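Local coordinates for protein alpha-1,6-mannanase (Bacteroides thetaiotaomicron, PDB 4V1S) that probably hydrolyses alpha-1,6-mannosidic linkages as a glycoside hydrolase family 76 mannanase of a gut bacterium, at residues S288-T293 against F324-T329. Residues are numbered along the deposited sequence; the frame is centred on the assembly and turned at random. Where two conformers were deposited one is given.
Sequences SQAKAT and FDMYDT
Met326 of helix 313-330 reaches across to helix 284-301 and touches it with its terminal methyl alone. That CE lies 3.8 Å from CG of Lys291 and 4.1 Å from CB of Ala290, so it settles between the two side chains, over the backbone that links them. The contact is purely van der Waals and small, about 100 Å² in all. Met326 was modelled in two conformers, and the contact rests on the CE position of one, a reservation to keep in mind. Its chain bends at chi2 (-60°) and then runs out straight, which carries the methyl to the other helix while the CA atoms of Lys291 and Met326 stay 8.8 Å apart. Lys291 lends only the root of its aliphatic chain; beyond CG it is fully extended.

The polar bonds stay within each helix. Gln289 NE2 donates to Thr293 OG1 at 3.0 Å, nearly in the amide plane. Thr329 OG1 gives its proton to Asp325 O at 2.8 Å. The backbone N-H of Thr329 reaches that oxygen from the opposite face.

Helix 264-281 packs beside both segments through Leu275, which meets Ala290 and Asp325, while Arg272 salt-bridges Asp325; this is consistent with the (alpha/alpha)6 barrel of GH76 enzymes.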
loop_
_atom_site.group_PDB
_atom_site.type_symbol
_atom_site.label_atom_id
_atom_site.label_comp_id
_atom_site.label_asym_id
_atom_site.label_seq_id
_atom_site.Cartn_x
_atom_site.Cartn_y
_atom_site.Cartn_z
ATOM N N SER A 288 2.285 -21.002 -5.926
ATOM C CA SER A 288 1.546 -21.844 -4.994
ATOM C C SER A 288 1.362 -21.142 -3.641
ATOM O O SER A 288 0.271 -21.175 -3.073
ATOM C CB SER A 288 2.238 -23.208 -4.795
ATOM O OG SER A 288 2.259 -23.912 -6.024
ATOM N N GLN A 289 2.420 -20.498 -3.143
ATOM C CA GLN A 289 2.357 -19.790 -1.884
ATOM C C GLN A 289 1.376 -18.616 -1.960
ATOM O O GLN A 289 0.543 -18.427 -1.058
ATOM C CB GLN A 289 3.741 -19.311 -1.469
ATOM C CG GLN A 289 3.756 -18.642 -0.110
ATOM C CD GLN A 289 3.390 -19.594 1.005
ATOM O OE1 GLN A 289 4.127 -20.551 1.299
ATOM N NE2 GLN A 289 2.242 -19.355 1.635
ATOM N N ALA A 290 1.446 -17.852 -3.039
ATOM C CA ALA A 290 0.527 -16.722 -3.242
ATOM C C ALA A 290 -0.927 -17.199 -3.240
ATOM O O ALA A 290 -1.781 -16.604 -2.583
ATOM C CB ALA A 290 0.854 -16.007 -4.530
ATOM N N LYS A 291 -1.198 -18.292 -3.956
ATOM C CA LYS A 291 -2.555 -18.804 -4.045
ATOM C C LYS A 291 -3.048 -19.302 -2.687
ATOM O O LYS A 291 -4.187 -19.072 -2.316
ATOM C CB LYS A 291 -2.643 -19.918 -5.079
ATOM C CG LYS A 291 -2.583 -19.429 -6.509
ATOM C CD LYS A 291 -2.597 -20.633 -7.442
ATOM C CE LYS A 291 -2.510 -20.238 -8.891
ATOM N NZ LYS A 291 -2.525 -21.460 -9.752
ATOM N N ALA A 292 -2.177 -19.984 -1.945
ATOM C CA ALA A 292 -2.560 -20.501 -0.628
ATOM C C ALA A 292 -2.871 -19.387 0.366
ATOM O O ALA A 292 -3.884 -19.431 1.087
ATOM C CB ALA A 292 -1.480 -21.421 -0.070
ATOM N N THR A 293 -1.982 -18.396 0.426
ATOM C CA THR A 293 -2.184 -17.266 1.313
ATOM C C THR A 293 -3.410 -16.410 0.912
ATOM O O THR A 293 -4.176 -15.992 1.783
ATOM C CB THR A 293 -0.918 -16.421 1.381
ATOM O OG1 THR A 293 0.148 -17.217 1.919
ATOM C CG2 THR A 293 -1.098 -15.141 2.198
ATOM N N PHE A 324 -6.397 -8.005 -8.334
ATOM C CA PHE A 324 -6.007 -7.415 -9.599
ATOM C C PHE A 324 -4.730 -8.065 -10.129
ATOM O O PHE A 324 -4.643 -8.345 -11.325
ATOM C CB PHE A 324 -5.850 -5.898 -9.463
ATOM C CG PHE A 324 -7.159 -5.138 -9.268
ATOM C CD1 PHE A 324 -8.241 -5.346 -10.147
ATOM C CD2 PHE A 324 -7.297 -4.179 -8.252
ATOM C CE1 PHE A 324 -9.415 -4.618 -10.005
ATOM C CE2 PHE A 324 -8.449 -3.422 -8.137
ATOM C CZ PHE A 324 -9.525 -3.664 -8.993
ATOM N N ASP A 325 -3.740 -8.308 -9.252
ATOM C CA ASP A 325 -2.512 -8.949 -9.685
ATOM C C ASP A 325 -2.778 -10.365 -10.172
ATOM O O ASP A 325 -2.155 -10.810 -11.138
ATOM C CB ASP A 325 -1.471 -9.047 -8.577
ATOM C CG ASP A 325 -0.822 -7.736 -8.236
ATOM O OD1 ASP A 325 -0.999 -6.691 -8.937
ATOM O OD2 ASP A 325 -0.126 -7.741 -7.206
ATOM N N MET A 326 -3.693 -11.081 -9.516
ATOM C CA MET A 326 -4.052 -12.425 -9.961
ATOM C C MET A 326 -4.658 -12.398 -11.365
ATOM O O MET A 326 -4.346 -13.244 -12.181
ATOM C CB MET A 326 -5.007 -13.125 -8.987
ATOM C CG MET A 326 -4.317 -13.708 -7.778
ATOM S SD MET A 326 -3.076 -14.962 -8.210
ATOM C CE MET A 326 -2.694 -15.606 -6.588
ATOM N N TYR A 327 -5.485 -11.397 -11.647
ATOM C CA TYR A 327 -6.088 -11.271 -12.966
ATOM C C TYR A 327 -4.978 -11.010 -13.967
ATOM O O TYR A 327 -4.958 -11.617 -15.027
ATOM C CB TYR A 327 -7.162 -10.172 -13.031
ATOM C CG TYR A 327 -7.610 -9.923 -14.439
ATOM C CD1 TYR A 327 -8.518 -10.776 -15.050
ATOM C CD2 TYR A 327 -7.021 -8.897 -15.224
ATOM C CE1 TYR A 327 -8.902 -10.571 -16.363
ATOM C CE2 TYR A 327 -7.389 -8.694 -16.553
ATOM C CZ TYR A 327 -8.331 -9.543 -17.113
ATOM O OH TYR A 327 -8.729 -9.383 -18.418
ATOM N N ASP A 328 -4.042 -10.113 -13.637
ATOM C CA ASP A 328 -2.874 -9.881 -14.507
ATOM C C ASP A 328 -2.083 -11.186 -14.782
ATOM O O ASP A 328 -1.503 -11.372 -15.869
ATOM C CB ASP A 328 -1.901 -8.873 -13.872
ATOM C CG ASP A 328 -2.481 -7.494 -13.726
ATOM O OD1 ASP A 328 -3.496 -7.184 -14.380
ATOM O OD2 ASP A 328 -1.894 -6.702 -12.930
ATOM N N THR A 329 -2.069 -12.081 -13.798
ATOM C CA THR A 329 -1.325 -13.333 -13.863
ATOM C C THR A 329 -2.009 -14.408 -14.718
ATOM O O THR A 329 -1.351 -15.015 -15.562
ATOM C CB THR A 329 -1.059 -13.879 -12.439
ATOM O OG1 THR A 329 -0.313 -12.904 -11.698
ATOM C CG2 THR A 329 -0.268 -15.190 -12.457
#